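Local coordinates for protein ULam111 (Flavobacterium sp., PDB 5WUT) that probably hydrolyses the beta-1,3-glucan laminarin, as a family 16 glycoside hydrolase with a beta-jelly-roll fold, at residues 42-47 with 205-210; 56-61 with 224-229; 86-91 with 228-233; 159-164 with 175-180. All blocks are in the same frame, centred on the assembly; numbering follows the deposited sequence.

Contacts 2 and 3 hold the same element: strand 224-234 pairs with strand 55-63 at one end and with strand 83-90 at the other, sharing I228 and D229. Contact 4 continues outward, since strand 161-167 bonds to strand 83-90, and its turn reaches the second subunit. Contacts 1 and 2 are buried, contacts 3 and 4 only partly so. Contact 2 is regular backbone pairing above an apolar face, contact 3 adds a bulge with a salt bridge and a clasped tyrosine, and contact 4 combines short backbone pairing with a turn aspartate that grips a histidine and a backbone N. Contact 1 is bridged by side chains of 42-44, with no backbone-to-backbone bond.

Contact 1. Residues 42-47 with 205-210; sequences QLYTKT and NMAIGG
Q42 and Y44 reach strand 200-208 through side chains alone: strand 42-44 runs roughly antiparallel to it, but the axes come no closer than 7.4 Å and no backbone-to-backbone bond crosses. Q42 OE1 stands in for a strand partner and accepts from I208 N at 2.9 Å, with the donor well above the plane of the amide (42°) instead of on a lone pair. Q42 CG, set between the backbone N and carbonyl carbon, lies 3.6 Å above one face of the Y44 ring, near its rim; the bend at chi2 (-71°) then turns the amide toward I208. NE2 is held in turn by E40. Y44 sends its hydroxyl between N205 and A207: OH takes a bent hydrogen bond from N205 ND2 at 3.0 Å, tilted from the amide plane, and lies 3.6 Å from A207 CB. Ring and N205 amide stand nearly perpendicular, 85° apart. M206 O comes to the ring edge, 3.5 Å from Y44 CE1, and also accepts from S69. W36 meets Y44 edge-to-face, while N205 OD1 accepts from W102. The bonds across this buried junction all use side-chain polar groups of 42-44, consistent with a link set by the orientation of two amides and a phenol.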
loop_
_atom_site.group_PDB
_atom_site.type_symbol
_atom_site.label_atom_id
_atom_site.label_comp_id
_atom_site.label_asym_id
_atom_site.label_seq_id
_atom_site.Cartn_x
_atom_site.Cartn_y
_atom_site.Cartn_z
ATOM N N GLN A 42 28.540 -13.511 -2.623
ATOM C CA GLN A 42 28.746 -13.346 -4.064
ATOM C C GLN A 42 29.978 -12.549 -4.461
ATOM O O GLN A 42 30.417 -11.644 -3.750
ATOM C CB GLN A 42 27.511 -12.687 -4.697
ATOM C CG GLN A 42 27.435 -11.168 -4.503
ATOM C CD GLN A 42 27.129 -10.759 -3.078
ATOM O OE1 GLN A 42 26.499 -11.509 -2.333
ATOM N NE2 GLN A 42 27.564 -9.560 -2.693
ATOM N N LEU A 43 30.535 -12.922 -5.613
ATOM C CA LEU A 43 31.403 -12.033 -6.360
ATOM C C LEU A 43 30.532 -11.329 -7.376
ATOM O O LEU A 43 29.722 -11.961 -8.056
ATOM C CB LEU A 43 32.531 -12.772 -7.081
ATOM C CG LEU A 43 33.527 -13.559 -6.251
ATOM C CD1 LEU A 43 34.640 -14.049 -7.174
ATOM C CD2 LEU A 43 34.078 -12.692 -5.148
ATOM N N TYR A 44 30.687 -10.019 -7.472
ATOM C CA TYR A 44 29.948 -9.272 -8.468
ATOM C C TYR A 44 30.742 -9.257 -9.771
ATOM O O TYR A 44 31.976 -9.145 -9.755
ATOM C CB TYR A 44 29.665 -7.868 -7.967
ATOM C CG TYR A 44 28.574 -7.784 -6.924
ATOM C CD1 TYR A 44 27.320 -8.314 -7.170
ATOM C CD2 TYR A 44 28.793 -7.144 -5.713
ATOM C CE1 TYR A 44 26.305 -8.213 -6.237
ATOM C CE2 TYR A 44 27.780 -7.044 -4.769
ATOM C CZ TYR A 44 26.544 -7.575 -5.045
ATOM O OH TYR A 44 25.524 -7.473 -4.116
ATOM N N THR A 45 30.034 -9.404 -10.888
ATOM C CA THR A 45 30.676 -9.552 -12.191
ATOM C C THR A 45 30.050 -8.647 -13.232
ATOM O O THR A 45 29.058 -7.974 -12.951
ATOM C CB THR A 45 30.559 -10.978 -12.721
ATOM O OG1 THR A 45 29.232 -11.184 -13.207
ATOM C CG2 THR A 45 30.890 -12.012 -11.638
ATOM N N LYS A 46 30.604 -8.672 -14.444
ATOM C CA LYS A 46 30.000 -7.992 -15.594
ATOM C C LYS A 46 29.311 -9.005 -16.496
ATOM O O LYS A 46 28.837 -8.673 -17.596
ATOM C CB LYS A 46 31.053 -7.219 -16.407
ATOM C CG LYS A 46 31.695 -6.054 -15.690
ATOM C CD LYS A 46 32.508 -5.212 -16.666
ATOM C CE LYS A 46 33.903 -5.754 -16.882
ATOM N NZ LYS A 46 34.692 -4.760 -17.667
ATOM N N THR A 47 29.259 -10.247 -16.035
ATOM C CA THR A 47 28.728 -11.337 -16.846
ATOM C C THR A 47 27.510 -12.026 -16.225
ATOM O O THR A 47 27.140 -13.136 -16.622
ATOM C CB THR A 47 29.827 -12.391 -17.117
ATOM O OG1 THR A 47 30.453 -12.745 -15.879
ATOM C CG2 THR A 47 30.880 -11.822 -18.053
ATOM N N ASN A 205 21.381 -3.944 -7.095
ATOM C CA ASN A 205 22.222 -5.121 -6.886
ATOM C C ASN A 205 21.407 -6.300 -6.401
ATOM O O ASN A 205 20.251 -6.162 -6.011
ATOM C CB ASN A 205 23.351 -4.829 -5.886
ATOM C CG ASN A 205 22.868 -4.788 -4.458
ATOM O OD1 ASN A 205 22.336 -3.770 -4.007
ATOM N ND2 ASN A 205 23.026 -5.904 -3.735
ATOM N N MET A 206 22.016 -7.475 -6.422
ATOM C CA MET A 206 21.390 -8.623 -5.779
ATOM C C MET A 206 22.453 -9.397 -5.014
ATOM O O MET A 206 23.367 -9.991 -5.604
ATOM C CB MET A 206 20.662 -9.506 -6.794
ATOM C CG MET A 206 20.133 -10.809 -6.185
ATOM S SD MET A 206 18.909 -11.711 -7.163
ATOM C CE MET A 206 19.623 -11.621 -8.804
ATOM N N ALA A 207 22.377 -9.323 -3.691
ATOM C CA ALA A 207 23.314 -10.032 -2.828
ATOM C C ALA A 207 22.812 -11.440 -2.447
ATOM O O ALA A 207 21.642 -11.783 -2.621
ATOM C CB ALA A 207 23.594 -9.217 -1.585
ATOM N N ILE A 208 23.736 -12.263 -1.960
ATOM C CA ILE A 208 23.450 -13.633 -1.568
ATOM C C ILE A 208 23.994 -13.896 -0.172
ATOM O O ILE A 208 25.184 -13.701 0.073
ATOM C CB ILE A 208 24.086 -14.640 -2.546
ATOM C CG1 ILE A 208 23.460 -14.466 -3.930
ATOM C CG2 ILE A 208 23.933 -16.080 -2.006
ATOM C CD1 ILE A 208 24.239 -15.154 -5.052
ATOM N N GLY A 209 23.114 -14.284 0.747
ATOM C CA GLY A 209 23.530 -14.611 2.105
ATOM C C GLY A 209 24.030 -13.420 2.888
ATOM O O GLY A 209 23.612 -12.300 2.632
ATOM N N GLY A 210 24.922 -13.659 3.848
ATOM C CA GLY A 210 25.437 -12.558 4.636
ATOM C C GLY A 210 24.623 -12.164 5.854
ATOM O O GLY A 210 23.613 -12.796 6.190
#

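Contact 2. Residues 56-61 with 224-229; sequences LVITAK and QDFSID
L56, I58 and A60 face I228, F226 and Q224 as hydrogen-bonded pairs of a regular antiparallel ladder in the beta-jelly roll. Each pair closes two backbone bonds, such as F226 N to I58 O at 2.8 Å, and CA-H...O contacts, including S227 CA to L56 O at 3.3 Å, fill the gaps between them. One face carries buried V57 with the partly exposed T59, D225 and S227. There V57 CG1 rests 3.7 Å from D225 CG, and T59 OG1 donates to D225 OD1 at 2.6 Å, arriving 38° out of the carboxylate plane. On the other face the apolar side chains of L56, I58, A60, F226 and I228 gather. L56 and I228 lie side by side, with L56 CD2 4.1 Å from I228 CD1. Strand 200-208 packs on this layer through I204 and M206, and F13 closes over L56 and I228. On its other edge strand 55-63 bonds to strand 49-52 (V57 with K50) and to strand 66-80 (K61 with T68). Within the layer, a chi2 of 91°, away from a staggered value, tips I228 CD1 over its neighbour: it lies 4.3 Å from I58 CD1 and sits 3.9 Å above the centre of the F226 ring.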
loop_
_atom_site.group_PDB
_atom_site.type_symbol
_atom_site.label_atom_id
_atom_site.label_comp_id
_atom_site.label_asym_id
_atom_site.label_seq_id
_atom_site.Cartn_x
_atom_site.Cartn_y
_atom_site.Cartn_z
ATOM N N LEU A 56 16.334 -4.779 -17.542
ATOM C CA LEU A 56 17.603 -5.248 -17.002
ATOM C C LEU A 56 17.322 -6.515 -16.198
ATOM O O LEU A 56 16.515 -6.500 -15.274
ATOM C CB LEU A 56 18.274 -4.182 -16.120
ATOM C CG LEU A 56 19.450 -4.683 -15.263
ATOM C CD1 LEU A 56 20.647 -5.081 -16.144
ATOM C CD2 LEU A 56 19.859 -3.624 -14.262
ATOM N N VAL A 57 17.960 -7.625 -16.568
ATOM C CA VAL A 57 17.785 -8.863 -15.821
ATOM C C VAL A 57 19.101 -9.272 -15.180
ATOM O O VAL A 57 20.078 -9.571 -15.862
ATOM C CB VAL A 57 17.257 -10.019 -16.706
ATOM C CG1 VAL A 57 17.067 -11.290 -15.861
ATOM C CG2 VAL A 57 15.949 -9.618 -17.382
ATOM N N ILE A 58 19.122 -9.259 -13.852
ATOM C CA ILE A 58 20.287 -9.697 -13.101
ATOM C C ILE A 58 20.050 -11.115 -12.631
ATOM O O ILE A 58 19.010 -11.403 -12.034
ATOM C CB ILE A 58 20.548 -8.791 -11.894
ATOM C CG1 ILE A 58 20.876 -7.366 -12.368
ATOM C CG2 ILE A 58 21.661 -9.378 -11.004
ATOM C CD1 ILE A 58 20.909 -6.342 -11.261
ATOM N N THR A 59 21.000 -12.010 -12.900
ATOM C CA THR A 59 20.845 -13.394 -12.464
ATOM C C THR A 59 21.875 -13.776 -11.405
ATOM O O THR A 59 23.085 -13.588 -11.593
ATOM C CB THR A 59 20.958 -14.374 -13.650
ATOM O OG1 THR A 59 19.907 -14.107 -14.587
ATOM C CG2 THR A 59 20.820 -15.811 -13.166
ATOM N N ALA A 60 21.368 -14.273 -10.279
ATOM C CA ALA A 60 22.202 -14.815 -9.213
ATOM C C ALA A 60 22.451 -16.287 -9.519
ATOM O O ALA A 60 21.509 -17.024 -9.786
ATOM C CB ALA A 60 21.516 -14.645 -7.858
ATOM N N LYS A 61 23.724 -16.681 -9.529
ATOM C CA LYS A 61 24.107 -18.037 -9.913
ATOM C C LYS A 61 25.001 -18.676 -8.868
ATOM O O LYS A 61 25.729 -17.996 -8.154
ATOM C CB LYS A 61 24.848 -18.040 -11.254
ATOM C CG LYS A 61 24.114 -17.393 -12.420
ATOM C CD LYS A 61 24.981 -17.465 -13.684
ATOM C CE LYS A 61 24.796 -16.250 -14.599
ATOM N NZ LYS A 61 25.869 -16.159 -15.651
ATOM N N GLN A 224 18.494 -17.316 -9.914
ATOM C CA GLN A 224 17.354 -16.438 -9.646
ATOM C C GLN A 224 17.495 -15.120 -10.383
ATOM O O GLN A 224 18.577 -14.534 -10.398
ATOM C CB GLN A 224 17.227 -16.180 -8.145
ATOM C CG GLN A 224 16.553 -17.303 -7.359
ATOM C CD GLN A 224 15.118 -17.560 -7.804
ATOM O OE1 GLN A 224 14.357 -16.625 -8.076
ATOM N NE2 GLN A 224 14.740 -18.827 -7.878
ATOM N N ASP A 225 16.386 -14.644 -10.955
ATOM C CA ASP A 225 16.366 -13.404 -11.726
ATOM C C ASP A 225 15.710 -12.249 -10.963
ATOM O O ASP A 225 14.616 -12.397 -10.402
ATOM C CB ASP A 225 15.600 -13.583 -13.038
ATOM C CG ASP A 225 16.336 -14.432 -14.059
ATOM O OD1 ASP A 225 17.524 -14.746 -13.867
ATOM O OD2 ASP A 225 15.701 -14.760 -15.083
ATOM N N PHE A 226 16.389 -11.108 -10.985
ATOM C CA PHE A 226 15.900 -9.817 -10.490
ATOM C C PHE A 226 15.761 -8.935 -11.718
ATOM O O PHE A 226 16.765 -8.627 -12.363
ATOM C CB PHE A 226 16.902 -9.251 -9.486
ATOM C CG PHE A 226 16.564 -7.890 -8.911
ATOM C CD1 PHE A 226 15.258 -7.436 -8.778
ATOM C CD2 PHE A 226 17.594 -7.087 -8.441
ATOM C CE1 PHE A 226 15.002 -6.177 -8.195
ATOM C CE2 PHE A 226 17.351 -5.834 -7.878
ATOM C CZ PHE A 226 16.049 -5.383 -7.757
ATOM N N SER A 227 14.528 -8.558 -12.066
ATOM C CA SER A 227 14.273 -7.833 -13.317
ATOM C C SER A 227 13.824 -6.409 -13.051
ATOM O O SER A 227 12.875 -6.193 -12.299
ATOM C CB SER A 227 13.204 -8.541 -14.155
ATOM O OG SER A 227 13.597 -9.879 -14.442
ATOM N N ILE A 228 14.477 -5.448 -13.691
ATOM C CA ILE A 228 14.108 -4.045 -13.498
ATOM C C ILE A 228 13.701 -3.444 -14.844
ATOM O O ILE A 228 14.464 -3.481 -15.797
ATOM C CB ILE A 228 15.258 -3.243 -12.866
ATOM C CG1 ILE A 228 15.762 -3.924 -11.574
ATOM C CG2 ILE A 228 14.814 -1.794 -12.599
ATOM C CD1 ILE A 228 16.909 -4.910 -11.765
ATOM N N ASP A 229 12.474 -2.933 -14.919
ATOM C CA ASP A 229 11.923 -2.336 -16.150
ATOM C C ASP A 229 12.432 -0.921 -16.374
ATOM O O ASP A 229 12.865 -0.568 -17.472
ATOM C CB ASP A 229 10.392 -2.367 -16.070
ATOM C CG ASP A 229 9.694 -1.972 -17.368
ATOM O OD1 ASP A 229 10.341 -1.874 -18.424
ATOM O OD2 ASP A 229 8.450 -1.806 -17.317
#

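Contact 3. Residues 86-91 with 228-233; sequences EARAKL and IDYIKV
Y230 carries its CG between the backbone N and the carbonyl carbon (chi1 64°), which swings the ring across toward E86 and R88; these two set CG trans to the backbone N (chi1 179° in each), R88 passing over a face and E86 reaching the edge. The ring is clasped from both faces. R88 CB makes a CH-pi contact on one, 3.8 Å from the Y230 ring centroid, and K232 CE lies 3.6 Å above the centre of the other. Y230 OH donates to E86 OE2 at 2.7 Å, meeting the anti side of the carboxylate 30° out of its plane. Water 1 donates to E86 OE2 at 2.7 Å and accepts from K232 NZ at 3.0 Å, linking opposite charges that do not touch. R88 extends to D229: NH1 forms a salt bridge with OD2 at 2.8 Å, the oxygen near the guanidinium edge and the nitrogen above the carboxylate plane. D229 and Y230 stand opposite R88, a beta bulge, since A87 pairs with I231 but A89 with I228. D229 N still bonds to R88 O at 2.9 Å, whereas Y230 N is buried without a partner. The bulge brings an acid and an aromatic ring to the same arginine. On the opposite face A87, A89, I228 and I231 point inward, the two isoleucines packing on F202 and I204 of strand 200-208. Strand 83-90 passes its other edge to strand 161-167 (A87 with Y163, A89 with H161), and strand 224-234 pairs beyond with strand 7-11, I231 with E11.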
loop_
_atom_site.group_PDB
_atom_site.type_symbol
_atom_site.label_atom_id
_atom_site.label_comp_id
_atom_site.label_asym_id
_atom_site.label_seq_id
_atom_site.Cartn_x
_atom_site.Cartn_y
_atom_site.Cartn_z
ATOM N N GLU A 86 11.003 6.598 -9.083
ATOM C CA GLU A 86 10.195 5.367 -9.154
ATOM C C GLU A 86 10.871 4.275 -9.962
ATOM O O GLU A 86 11.380 4.543 -11.057
ATOM C CB GLU A 86 8.823 5.692 -9.772
ATOM C CG GLU A 86 7.874 4.502 -9.946
ATOM C CD GLU A 86 6.600 4.926 -10.686
ATOM O OE1 GLU A 86 5.689 5.504 -10.050
ATOM O OE2 GLU A 86 6.527 4.716 -11.917
ATOM N N ALA A 87 10.870 3.051 -9.429
ATOM C CA ALA A 87 11.359 1.891 -10.159
ATOM C C ALA A 87 10.253 0.865 -10.294
ATOM O O ALA A 87 9.402 0.737 -9.418
ATOM C CB ALA A 87 12.573 1.261 -9.461
ATOM N N ARG A 88 10.245 0.155 -11.413
ATOM C CA ARG A 88 9.305 -0.933 -11.628
ATOM C C ARG A 88 10.125 -2.201 -11.725
ATOM O O ARG A 88 11.051 -2.277 -12.537
ATOM C CB ARG A 88 8.475 -0.693 -12.894
ATOM C CG ARG A 88 7.490 -1.796 -13.185
ATOM C CD ARG A 88 6.554 -1.432 -14.326
ATOM N NE ARG A 88 5.523 -2.450 -14.475
ATOM C CZ ARG A 88 5.562 -3.447 -15.355
ATOM N NH1 ARG A 88 6.580 -3.575 -16.181
ATOM N NH2 ARG A 88 4.571 -4.323 -15.400
ATOM N N ALA A 89 9.837 -3.183 -10.877
ATOM C CA ALA A 89 10.702 -4.352 -10.814
ATOM C C ALA A 89 9.975 -5.618 -10.401
ATOM O O ALA A 89 8.903 -5.571 -9.799
ATOM C CB ALA A 89 11.865 -4.095 -9.866
ATOM N N LYS A 90 10.586 -6.750 -10.749
ATOM C CA LYS A 90 10.084 -8.082 -10.397
ATOM C C LYS A 90 11.156 -8.798 -9.572
ATOM O O LYS A 90 12.338 -8.769 -9.937
ATOM C CB LYS A 90 9.720 -8.857 -11.668
ATOM C CG LYS A 90 9.247 -10.288 -11.444
ATOM C CD LYS A 90 8.824 -10.914 -12.765
ATOM C CE LYS A 90 8.096 -12.235 -12.559
ATOM N NZ LYS A 90 8.918 -13.254 -11.849
ATOM N N LEU A 91 10.746 -9.407 -8.455
ATOM C CA LEU A 91 11.686 -9.943 -7.470
ATOM C C LEU A 91 12.181 -11.348 -7.779
ATOM O O LEU A 91 11.439 -12.141 -8.367
ATOM C CB LEU A 91 11.028 -9.971 -6.092
ATOM C CG LEU A 91 10.625 -8.625 -5.502
ATOM C CD1 LEU A 91 9.766 -8.837 -4.250
ATOM C CD2 LEU A 91 11.879 -7.817 -5.186
ATOM N N ILE A 228 14.477 -5.448 -13.691
ATOM C CA ILE A 228 14.108 -4.045 -13.498
ATOM C C ILE A 228 13.701 -3.444 -14.844
ATOM O O ILE A 228 14.464 -3.481 -15.797
ATOM C CB ILE A 228 15.258 -3.243 -12.866
ATOM C CG1 ILE A 228 15.762 -3.924 -11.574
ATOM C CG2 ILE A 228 14.814 -1.794 -12.599
ATOM C CD1 ILE A 228 16.909 -4.910 -11.765
ATOM N N ASP A 229 12.474 -2.933 -14.919
ATOM C CA ASP A 229 11.923 -2.336 -16.150
ATOM C C ASP A 229 12.432 -0.921 -16.374
ATOM O O ASP A 229 12.865 -0.568 -17.472
ATOM C CB ASP A 229 10.392 -2.367 -16.070
ATOM C CG ASP A 229 9.694 -1.972 -17.368
ATOM O OD1 ASP A 229 10.341 -1.874 -18.424
ATOM O OD2 ASP A 229 8.450 -1.806 -17.317
ATOM N N TYR A 230 12.403 -0.104 -15.326
ATOM C CA TYR A 230 12.852 1.267 -15.456
ATOM C C TYR A 230 13.166 1.923 -14.115
ATOM O O TYR A 230 12.790 1.423 -13.047
ATOM C CB TYR A 230 11.791 2.103 -16.196
ATOM C CG TYR A 230 10.444 2.261 -15.496
ATOM C CD1 TYR A 230 10.315 3.020 -14.327
ATOM C CD2 TYR A 230 9.299 1.700 -16.038
ATOM C CE1 TYR A 230 9.087 3.180 -13.704
ATOM C CE2 TYR A 230 8.065 1.863 -15.432
ATOM C CZ TYR A 230 7.965 2.602 -14.275
ATOM O OH TYR A 230 6.726 2.743 -13.693
ATOM N N ILE A 231 13.871 3.045 -14.199
ATOM C CA ILE A 231 13.971 4.035 -13.130
ATOM C C ILE A 231 13.531 5.349 -13.750
ATOM O O ILE A 231 14.071 5.727 -14.793
ATOM C CB ILE A 231 15.405 4.196 -12.582
ATOM C CG1 ILE A 231 15.917 2.894 -11.971
ATOM C CG2 ILE A 231 15.441 5.315 -11.537
ATOM C CD1 ILE A 231 17.432 2.925 -11.711
ATOM N N LYS A 232 12.566 6.033 -13.130
ATOM C CA LYS A 232 12.113 7.354 -13.584
ATOM C C LYS A 232 12.388 8.367 -12.497
ATOM O O LYS A 232 12.178 8.079 -11.316
ATOM C CB LYS A 232 10.611 7.360 -13.910
ATOM C CG LYS A 232 10.242 6.571 -15.137
ATOM C CD LYS A 232 8.726 6.508 -15.290
ATOM C CE LYS A 232 8.335 5.621 -16.456
ATOM N NZ LYS A 232 6.848 5.648 -16.660
ATOM N N VAL A 233 12.848 9.552 -12.881
ATOM C CA VAL A 233 13.067 10.632 -11.920
ATOM C C VAL A 233 12.267 11.856 -12.322
ATOM O O VAL A 233 12.440 12.383 -13.430
ATOM C CB VAL A 233 14.545 11.042 -11.819
ATOM C CG1 VAL A 233 14.710 12.137 -10.777
ATOM C CG2 VAL A 233 15.408 9.830 -11.488
HETATM O O HOH W 1 5.489 6.084 -13.980
#

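Contact 4. Residues 159-164 with 175-180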
loop_
_atom_site.group_PDB
_atom_site.type_symbol
_atom_site.label_atom_id
_atom_site.label_comp_id
_atom_site.label_asym_id
_atom_site.label_seq_id
_atom_site.Cartn_x
_atom_site.Cartn_y
_atom_site.Cartn_z
ATOM N N GLY A 159 4.606 -10.916 -10.309
ATOM C CA GLY A 159 4.676 -9.878 -11.323
ATOM C C GLY A 159 5.557 -8.703 -10.949
ATOM O O GLY A 159 6.403 -8.805 -10.054
ATOM N N PHE A 160 5.333 -7.577 -11.626
ATOM C CA PHE A 160 6.074 -6.337 -11.364
ATOM C C PHE A 160 5.329 -5.438 -10.371
ATOM O O PHE A 160 4.100 -5.380 -10.377
ATOM C CB PHE A 160 6.331 -5.572 -12.675
ATOM C CG PHE A 160 7.427 -6.173 -13.514
ATOM C CD1 PHE A 160 7.185 -7.311 -14.276
ATOM C CD2 PHE A 160 8.704 -5.614 -13.523
ATOM C CE1 PHE A 160 8.199 -7.892 -15.038
ATOM C CE2 PHE A 160 9.726 -6.189 -14.282
ATOM C CZ PHE A 160 9.466 -7.329 -15.045
ATOM N N HIS A 161 6.090 -4.759 -9.513
ATOM C CA HIS A 161 5.537 -3.762 -8.605
ATOM C C HIS A 161 6.332 -2.477 -8.701
ATOM O O HIS A 161 7.442 -2.453 -9.238
ATOM C CB HIS A 161 5.540 -4.274 -7.169
ATOM C CG HIS A 161 4.662 -5.464 -6.968
ATOM N ND1 HIS A 161 3.394 -5.371 -6.428
ATOM C CD2 HIS A 161 4.851 -6.772 -7.263
ATOM C CE1 HIS A 161 2.848 -6.571 -6.392
ATOM N NE2 HIS A 161 3.710 -7.442 -6.892
ATOM N N LEU A 162 5.753 -1.409 -8.162
ATOM C CA LEU A 162 6.378 -0.091 -8.165
ATOM C C LEU A 162 6.942 0.240 -6.793
ATOM O O LEU A 162 6.277 0.028 -5.762
ATOM C CB LEU A 162 5.366 0.982 -8.579
ATOM C CG LEU A 162 4.651 0.783 -9.911
ATOM C CD1 LEU A 162 3.697 1.951 -10.111
ATOM C CD2 LEU A 162 5.625 0.683 -11.061
ATOM N N TYR A 163 8.170 0.749 -6.790
ATOM C CA TYR A 163 8.862 1.152 -5.575
ATOM C C TYR A 163 9.315 2.575 -5.764
ATOM O O TYR A 163 9.999 2.848 -6.738
ATOM C CB TYR A 163 10.055 0.229 -5.302
ATOM C CG TYR A 163 9.706 -1.237 -5.225
ATOM C CD1 TYR A 163 9.572 -2.016 -6.374
ATOM C CD2 TYR A 163 9.542 -1.865 -3.992
ATOM C CE1 TYR A 163 9.254 -3.369 -6.289
ATOM C CE2 TYR A 163 9.241 -3.206 -3.904
ATOM C CZ TYR A 163 9.097 -3.959 -5.051
ATOM O OH TYR A 163 8.788 -5.315 -4.945
ATOM N N ALA A 164 8.918 3.490 -4.877
ATOM C CA ALA A 164 9.211 4.893 -5.123
ATOM C C ALA A 164 9.463 5.692 -3.856
ATOM O O ALA A 164 9.100 5.272 -2.758
ATOM C CB ALA A 164 8.067 5.533 -5.913
ATOM N N PHE A 175 6.811 4.821 -1.213
ATOM C CA PHE A 175 5.591 4.260 -1.797
ATOM C C PHE A 175 5.821 2.898 -2.413
ATOM O O PHE A 175 6.817 2.675 -3.100
ATOM C CB PHE A 175 5.014 5.185 -2.886
ATOM C CG PHE A 175 4.791 6.601 -2.450
ATOM C CD1 PHE A 175 5.842 7.509 -2.414
ATOM C CD2 PHE A 175 3.516 7.051 -2.133
ATOM C CE1 PHE A 175 5.633 8.810 -2.019
ATOM C CE2 PHE A 175 3.293 8.354 -1.758
ATOM C CZ PHE A 175 4.357 9.248 -1.694
ATOM N N VAL A 176 4.893 1.980 -2.180
ATOM C CA VAL A 176 4.879 0.746 -2.928
ATOM C C VAL A 176 3.539 0.643 -3.621
ATOM O O VAL A 176 2.501 0.820 -2.980
ATOM C CB VAL A 176 5.131 -0.476 -2.019
ATOM C CG1 VAL A 176 5.144 -1.759 -2.846
ATOM C CG2 VAL A 176 6.458 -0.307 -1.295
ATOM N N ASP A 177 3.567 0.408 -4.932
ATOM C CA ASP A 177 2.360 0.394 -5.754
ATOM C C ASP A 177 1.491 1.608 -5.463
ATOM O O ASP A 177 0.270 1.506 -5.357
ATOM C CB ASP A 177 1.581 -0.910 -5.538
ATOM C CG ASP A 177 2.343 -2.131 -6.028
ATOM O OD1 ASP A 177 3.160 -2.009 -6.958
ATOM O OD2 ASP A 177 2.121 -3.220 -5.488
ATOM N N ASN A 178 2.163 2.752 -5.339
ATOM C CA ASN A 178 1.535 4.065 -5.171
ATOM C C ASN A 178 0.880 4.249 -3.809
ATOM O O ASN A 178 0.165 5.230 -3.606
ATOM C CB ASN A 178 0.505 4.309 -6.279
ATOM C CG ASN A 178 1.121 4.291 -7.662
ATOM O OD1 ASN A 178 2.064 5.020 -7.930
ATOM N ND2 ASN A 178 0.593 3.448 -8.544
ATOM N N ILE A 179 1.117 3.315 -2.884
ATOM C CA ILE A 179 0.632 3.473 -1.509
ATOM C C ILE A 179 1.736 3.985 -0.579
ATOM O O ILE A 179 2.811 3.403 -0.504
ATOM C CB ILE A 179 0.061 2.155 -0.996
ATOM C CG1 ILE A 179 -1.150 1.801 -1.855
ATOM C CG2 ILE A 179 -0.295 2.265 0.475
ATOM C CD1 ILE A 179 -1.788 0.502 -1.503
ATOM N N LEU A 180 1.483 5.099 0.107
ATOM C CA LEU A 180 2.475 5.632 1.043
ATOM C C LEU A 180 2.630 4.687 2.225
ATOM O O LEU A 180 1.672 4.479 2.982
ATOM C CB LEU A 180 2.078 7.017 1.528
ATOM C CG LEU A 180 3.004 7.662 2.560
ATOM C CD1 LEU A 180 4.357 7.894 1.957
ATOM C CD2 LEU A 180 2.387 8.984 3.029
HETATM O O HOH W 2 5.003 3.155 -5.687
#
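H161 and L162 are gripped by one carboxylate, that of D177, at the open end of hairpin 161-167/172-176, where the chain turns on into strand 179-184. OD2 receives H161 ND1 at 2.7 Å on its syn lone pair, lying in the plane of the imidazole with a nearly straight bond (174°); OD1 takes L162 N at 2.9 Å, head-on to its C-O bond. D177 N answers to L162 O, so that residue is held at both backbone polar atoms. The type I' turn V176-I179, with D177 and N178 at positive phi, brings the aspartate back to strand 161-167. H161 NE2 makes weak bonds to Q158 O and T155 O, which together with the carboxylate may favour a protonated ring. Farther in, buried A164 and F175 exchange two backbone bonds, and A164 CB lies 4.3 Å from F175 CB; on the other face Y163 touches V176. Looser is the N178 side, where a water intervenes. L162 CD1 merely brushes N178 ND2 at 3.8 Å, and water 2 accepts from N178 N at 2.9 Å while giving only a weak bond to L162 O. Strand 161-167 bonds on its far edge to strand 83-90, and L162 lies on R88 and Y230. L180 makes backbone hydrogen bonds to the second subunit, and N178 and I179 pack on its T155 and I179, so the 176-179 turn and the strand after it lie at the subunit interface.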